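Long-range contact in GCN5-related N-acetyltransferase (Exiguobacterium sibiricum 255-15, PDB 3GY9), which binds coenzyme A and is probably an acyltransferase of the GCN5-related N-acetyltransferase family, its acceptor substrate being unknown: residues G65-I79 and I101-Y115. Sequence-based numbering, arbitrary orientation.
Sequences GGYMKQSGQARTGRI and IMSEAFLTYDRLVLY
Y67, I79 and Y109 are the residues most covered by this contact, which lies in the beta-alpha-beta unit of the GNAT fold: strand 76-84, helix 93-105 and parallel strand 111-114, with strand 61-69 beside the first. Y67 turns its ring to the helix. A105 CB sits over the centre of this ring, 3.8 Å from the centroid, a CH-pi contact for which a small methyl is well suited. With CG between the backbone N and the carbonyl carbon (chi1 70°), the ring lies across the helix and its hydroxyl gives a 2.6 Å hydrogen bond to the anti lone pair of E104 OE2, ring and carboxylate planes nearly perpendicular. E104 OE1 has a salt bridge to R8, so both carboxylate oxygens have a partner. A phenylalanine here would probably keep the A105 contact but leave E104 OE2 without this donor. I79, a branched aliphatic suited to the core, lays CG1 3.9 Å from I101 CG2 and directs CD1 at L112 CD1. Y109 lies flat between T108 CG2 and G77, whose CA is 3.6 Å from the ring centroid; glycine suits position 77, where a CB would fall too close to Y109 CD2. The Y109 hydroxyl hydrogen-bonds to G48 O. Between the strands, G77 N hydrogen-bonds to R111 O and V113 N to G77 O. Just before the paired strands, R75 NH1 forms a 3.0 Å salt bridge to D110 OD2, from above the carboxylate plane.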
loop_
_atom_site.group_PDB
_atom_site.type_symbol
_atom_site.label_atom_id
_atom_site.label_comp_id
_atom_site.label_asym_id
_atom_site.label_seq_id
_atom_site.Cartn_x
_atom_site.Cartn_y
_atom_site.Cartn_z
ATOM N N GLY A 65 0.371 3.882 -1.773
ATOM C CA GLY A 65 0.533 2.630 -1.027
ATOM C C GLY A 65 1.877 2.015 -1.316
ATOM O O GLY A 65 2.404 2.145 -2.408
ATOM N N GLY A 66 2.411 1.298 -0.337
ATOM C CA GLY A 66 3.724 0.736 -0.514
ATOM C C GLY A 66 3.994 -0.364 0.458
ATOM O O GLY A 66 3.080 -0.962 1.008
ATOM N N TYR A 67 5.277 -0.638 0.649
ATOM C CA TYR A 67 5.700 -1.712 1.540
ATOM C C TYR A 67 7.080 -1.430 2.101
ATOM O O TYR A 67 7.862 -0.650 1.548
ATOM C CB TYR A 67 5.700 -3.063 0.796
ATOM C CG TYR A 67 6.786 -3.166 -0.233
ATOM C CD1 TYR A 67 6.580 -2.734 -1.549
ATOM C CD2 TYR A 67 8.036 -3.681 0.096
ATOM C CE1 TYR A 67 7.599 -2.813 -2.499
ATOM C CE2 TYR A 67 9.066 -3.748 -0.849
ATOM C CZ TYR A 67 8.833 -3.311 -2.150
ATOM O OH TYR A 67 9.877 -3.391 -3.069
HETATM N N MSE A 68 7.360 -2.065 3.229
HETATM C CA MSE A 68 8.671 -2.032 3.839
HETATM C C MSE A 68 8.808 -3.223 4.786
HETATM O O MSE A 68 7.908 -4.042 4.904
HETATM C CB MSE A 68 8.899 -0.698 4.559
HETATM C CG MSE A 68 7.966 -0.435 5.718
HETATM SE SE MSE A 68 8.363 1.213 6.675
HETATM C CE MSE A 68 9.873 0.563 7.661
ATOM N N LYS A 69 9.955 -3.336 5.440
ATOM C CA LYS A 69 10.176 -4.441 6.333
ATOM C C LYS A 69 9.232 -4.380 7.527
ATOM O O LYS A 69 9.027 -3.317 8.107
ATOM C CB LYS A 69 11.632 -4.425 6.808
ATOM C CG LYS A 69 12.000 -5.662 7.586
ATOM C CD LYS A 69 13.429 -5.615 8.111
ATOM C CE LYS A 69 13.689 -6.754 9.093
ATOM N NZ LYS A 69 12.753 -6.711 10.270
ATOM N N GLN A 70 8.670 -5.532 7.902
ATOM C CA GLN A 70 7.892 -5.651 9.137
ATOM C C GLN A 70 8.854 -5.788 10.286
ATOM O O GLN A 70 9.665 -6.688 10.307
ATOM C CB GLN A 70 6.966 -6.861 9.084
ATOM C CG GLN A 70 6.278 -7.201 10.416
ATOM C CD GLN A 70 5.341 -6.121 10.888
ATOM O OE1 GLN A 70 4.512 -5.623 10.143
ATOM N NE2 GLN A 70 5.467 -5.746 12.153
ATOM N N SER A 71 8.771 -4.874 11.238
ATOM C CA SER A 71 9.663 -4.900 12.384
ATOM C C SER A 71 9.399 -6.137 13.221
ATOM O O SER A 71 8.250 -6.560 13.382
ATOM C CB SER A 71 9.468 -3.652 13.240
ATOM O OG SER A 71 8.130 -3.557 13.686
ATOM N N GLY A 72 10.477 -6.725 13.722
ATOM C CA GLY A 72 10.375 -7.820 14.681
ATOM C C GLY A 72 9.986 -9.177 14.114
ATOM O O GLY A 72 9.954 -10.163 14.853
ATOM N N GLN A 73 9.682 -9.232 12.819
ATOM C CA GLN A 73 9.415 -10.491 12.124
ATOM C C GLN A 73 10.451 -10.651 11.022
ATOM O O GLN A 73 10.856 -9.687 10.380
ATOM C CB GLN A 73 8.003 -10.508 11.546
ATOM C CG GLN A 73 6.910 -10.548 12.606
ATOM C CD GLN A 73 5.507 -10.391 12.027
ATOM O OE1 GLN A 73 5.172 -10.999 11.008
ATOM N NE2 GLN A 73 4.678 -9.580 12.681
ATOM N N ALA A 74 10.906 -11.879 10.823
ATOM C CA ALA A 74 11.941 -12.146 9.834
ATOM C C ALA A 74 11.301 -12.498 8.483
ATOM O O ALA A 74 10.224 -13.104 8.461
ATOM C CB ALA A 74 12.813 -13.268 10.308
ATOM N N ARG A 75 11.944 -12.077 7.381
ATOM C CA ARG A 75 11.509 -12.385 6.008
ATOM C C ARG A 75 10.055 -11.965 5.724
ATOM O O ARG A 75 9.384 -12.534 4.843
ATOM C CB ARG A 75 11.721 -13.875 5.711
ATOM C CG ARG A 75 13.214 -14.317 5.729
ATOM C CD ARG A 75 13.368 -15.820 5.543
ATOM N NE ARG A 75 12.636 -16.553 6.560
ATOM C CZ ARG A 75 11.651 -17.416 6.338
ATOM N NH1 ARG A 75 11.218 -17.671 5.111
ATOM N NH2 ARG A 75 11.073 -18.017 7.369
ATOM N N THR A 76 9.599 -10.948 6.451
ATOM C CA THR A 76 8.222 -10.483 6.385
ATOM C C THR A 76 8.181 -9.009 6.033
ATOM O O THR A 76 8.885 -8.189 6.627
ATOM C CB THR A 76 7.495 -10.712 7.735
ATOM O OG1 THR A 76 7.478 -12.127 8.034
ATOM C CG2 THR A 76 6.063 -10.191 7.700
ATOM N N GLY A 77 7.378 -8.679 5.035
ATOM C CA GLY A 77 7.163 -7.285 4.671
ATOM C C GLY A 77 5.784 -6.842 5.106
ATOM O O GLY A 77 4.874 -7.644 5.220
ATOM N N ARG A 78 5.656 -5.547 5.365
ATOM C CA ARG A 78 4.403 -4.935 5.757
ATOM C C ARG A 78 3.938 -4.010 4.647
ATOM O O ARG A 78 4.718 -3.152 4.195
ATOM C CB ARG A 78 4.609 -4.115 7.030
ATOM C CG ARG A 78 3.299 -3.620 7.590
ATOM C CD ARG A 78 3.536 -2.755 8.818
ATOM N NE ARG A 78 2.284 -2.452 9.523
ATOM C CZ ARG A 78 1.808 -3.167 10.545
ATOM N NH1 ARG A 78 2.407 -4.262 10.974
ATOM N NH2 ARG A 78 0.663 -2.816 11.099
ATOM N N ILE A 79 2.699 -4.194 4.181
ATOM C CA ILE A 79 2.082 -3.293 3.229
ATOM C C ILE A 79 1.509 -2.108 4.000
ATOM O O ILE A 79 0.776 -2.305 4.954
ATOM C CB ILE A 79 1.011 -4.027 2.411
ATOM C CG1 ILE A 79 1.702 -5.105 1.548
ATOM C CG2 ILE A 79 0.197 -3.047 1.567
ATOM C CD1 ILE A 79 0.745 -6.060 0.853
ATOM N N ILE A 101 2.427 -3.852 -5.755
ATOM C CA ILE A 101 3.092 -3.989 -4.465
ATOM C C ILE A 101 3.427 -5.445 -4.165
ATOM O O ILE A 101 4.549 -5.778 -3.770
ATOM C CB ILE A 101 2.199 -3.423 -3.339
ATOM C CG1 ILE A 101 2.140 -1.889 -3.431
ATOM C CG2 ILE A 101 2.731 -3.848 -1.966
ATOM C CD1 ILE A 101 1.078 -1.244 -2.553
HETATM N N MSE A 102 2.452 -6.327 -4.340
HETATM C CA MSE A 102 2.616 -7.740 -3.976
HETATM C C MSE A 102 3.700 -8.376 -4.836
HETATM O O MSE A 102 4.590 -9.073 -4.347
HETATM C CB MSE A 102 1.285 -8.478 -4.115
HETATM C CG MSE A 102 0.289 -7.966 -3.119
HETATM SE SE MSE A 102 -1.520 -8.483 -3.558
HETATM C CE MSE A 102 -1.290 -10.097 -3.050
ATOM N N SER A 103 3.608 -8.149 -6.132
ATOM C CA SER A 103 4.550 -8.760 -7.045
ATOM C C SER A 103 5.993 -8.323 -6.749
ATOM O O SER A 103 6.921 -9.154 -6.753
ATOM C CB SER A 103 4.128 -8.468 -8.482
ATOM O OG SER A 103 4.997 -9.084 -9.399
ATOM N N GLU A 104 6.185 -7.047 -6.451
ATOM C CA GLU A 104 7.525 -6.569 -6.161
ATOM C C GLU A 104 7.990 -7.009 -4.774
ATOM O O GLU A 104 9.128 -7.439 -4.621
ATOM C CB GLU A 104 7.604 -5.052 -6.275
ATOM C CG GLU A 104 9.000 -4.503 -6.060
ATOM C CD GLU A 104 9.091 -3.027 -6.311
ATOM O OE1 GLU A 104 8.796 -2.605 -7.453
ATOM O OE2 GLU A 104 9.459 -2.293 -5.368
ATOM N N ALA A 105 7.134 -6.890 -3.764
ATOM C CA ALA A 105 7.545 -7.161 -2.410
ATOM C C ALA A 105 7.920 -8.611 -2.208
ATOM O O ALA A 105 8.790 -8.924 -1.395
ATOM C CB ALA A 105 6.447 -6.755 -1.432
ATOM N N PHE A 106 7.256 -9.501 -2.934
ATOM C CA PHE A 106 7.575 -10.931 -2.830
ATOM C C PHE A 106 8.934 -11.304 -3.442
ATOM O O PHE A 106 9.360 -12.446 -3.337
ATOM C CB PHE A 106 6.440 -11.806 -3.408
ATOM C CG PHE A 106 5.309 -12.057 -2.435
ATOM C CD1 PHE A 106 5.557 -12.561 -1.155
ATOM C CD2 PHE A 106 3.990 -11.800 -2.786
ATOM C CE1 PHE A 106 4.524 -12.807 -0.268
ATOM C CE2 PHE A 106 2.955 -12.057 -1.890
ATOM C CZ PHE A 106 3.224 -12.538 -0.632
ATOM N N LEU A 107 9.624 -10.352 -4.069
ATOM C CA LEU A 107 11.012 -10.579 -4.480
ATOM C C LEU A 107 11.954 -10.513 -3.288
ATOM O O LEU A 107 13.056 -11.053 -3.353
ATOM C CB LEU A 107 11.463 -9.550 -5.519
ATOM C CG LEU A 107 10.736 -9.601 -6.852
ATOM C CD1 LEU A 107 11.092 -8.368 -7.681
ATOM C CD2 LEU A 107 11.048 -10.881 -7.622
ATOM N N THR A 108 11.510 -9.854 -2.222
ATOM C CA THR A 108 12.313 -9.642 -1.016
ATOM C C THR A 108 11.817 -10.437 0.188
ATOM O O THR A 108 12.643 -10.906 0.961
ATOM C CB THR A 108 12.350 -8.148 -0.659
ATOM O OG1 THR A 108 12.953 -7.440 -1.738
ATOM C CG2 THR A 108 13.174 -7.899 0.570
ATOM N N TYR A 109 10.496 -10.617 0.313
ATOM C CA TYR A 109 9.858 -11.167 1.513
ATOM C C TYR A 109 9.116 -12.463 1.197
ATOM O O TYR A 109 8.618 -12.655 0.092
ATOM C CB TYR A 109 8.897 -10.148 2.153
ATOM C CG TYR A 109 9.601 -8.847 2.502
ATOM C CD1 TYR A 109 10.461 -8.771 3.588
ATOM C CD2 TYR A 109 9.407 -7.710 1.744
ATOM C CE1 TYR A 109 11.104 -7.577 3.921
ATOM C CE2 TYR A 109 10.062 -6.508 2.043
ATOM C CZ TYR A 109 10.922 -6.461 3.131
ATOM O OH TYR A 109 11.606 -5.299 3.430
ATOM N N ASP A 110 9.103 -13.363 2.172
ATOM C CA ASP A 110 8.418 -14.643 2.038
ATOM C C ASP A 110 6.993 -14.580 2.576
ATOM O O ASP A 110 6.217 -15.523 2.390
ATOM C CB ASP A 110 9.204 -15.737 2.758
ATOM C CG ASP A 110 10.503 -16.022 2.077
ATOM O OD1 ASP A 110 10.460 -16.345 0.881
ATOM O OD2 ASP A 110 11.567 -15.883 2.697
ATOM N N ARG A 111 6.657 -13.469 3.225
ATOM C CA ARG A 111 5.332 -13.255 3.775
ATOM C C ARG A 111 5.036 -11.775 3.760
ATOM O O ARG A 111 5.939 -10.983 4.003
ATOM C CB ARG A 111 5.289 -13.746 5.216
ATOM C CG ARG A 111 3.946 -13.561 5.898
ATOM C CD ARG A 111 3.915 -14.235 7.274
ATOM N NE ARG A 111 3.852 -15.689 7.168
ATOM C CZ ARG A 111 4.775 -16.538 7.626
ATOM N NH1 ARG A 111 5.860 -16.111 8.269
ATOM N NH2 ARG A 111 4.593 -17.847 7.463
ATOM N N LEU A 112 3.797 -11.393 3.452
ATOM C CA LEU A 112 3.358 -9.993 3.563
ATOM C C LEU A 112 2.202 -9.882 4.525
ATOM O O LEU A 112 1.306 -10.726 4.526
ATOM C CB LEU A 112 2.919 -9.428 2.216
ATOM C CG LEU A 112 4.001 -9.421 1.138
ATOM C CD1 LEU A 112 3.412 -8.920 -0.165
ATOM C CD2 LEU A 112 5.212 -8.567 1.534
ATOM N N VAL A 113 2.255 -8.841 5.356
ATOM C CA VAL A 113 1.233 -8.599 6.355
ATOM C C VAL A 113 0.759 -7.165 6.283
ATOM O O VAL A 113 1.439 -6.310 5.747
ATOM C CB VAL A 113 1.739 -8.906 7.775
ATOM C CG1 VAL A 113 2.255 -10.346 7.842
ATOM C CG2 VAL A 113 2.807 -7.927 8.238
ATOM N N LEU A 114 -0.410 -6.909 6.851
ATOM C CA LEU A 114 -0.958 -5.547 6.884
ATOM C C LEU A 114 -2.010 -5.451 7.979
ATOM O O LEU A 114 -2.507 -6.465 8.479
ATOM C CB LEU A 114 -1.535 -5.132 5.524
ATOM C CG LEU A 114 -2.698 -5.980 4.988
ATOM C CD1 LEU A 114 -4.056 -5.428 5.414
ATOM C CD2 LEU A 114 -2.624 -6.097 3.468
ATOM N N TYR A 115 -2.336 -4.203 8.316
ATOM C CA TYR A 115 -3.394 -3.904 9.273
ATOM C C TYR A 115 -4.453 -3.062 8.588
ATOM O O TYR A 115 -4.197 -1.915 8.244
ATOM C CB TYR A 115 -2.820 -3.172 10.478
ATOM C CG TYR A 115 -3.832 -2.971 11.581
ATOM C CD1 TYR A 115 -4.675 -1.876 11.579
ATOM C CD2 TYR A 115 -3.942 -3.887 12.610
ATOM C CE1 TYR A 115 -5.608 -1.692 12.584
ATOM C CE2 TYR A 115 -4.872 -3.709 13.630
ATOM C CZ TYR A 115 -5.703 -2.607 13.599
ATOM O OH TYR A 115 -6.622 -2.422 14.605
HETATM O O HOH W 1 11.185 -6.137 -3.363
HETATM O O HOH W 2 5.977 -13.397 10.008
HETATM O O HOH W 3 -0.644 -2.131 7.286
#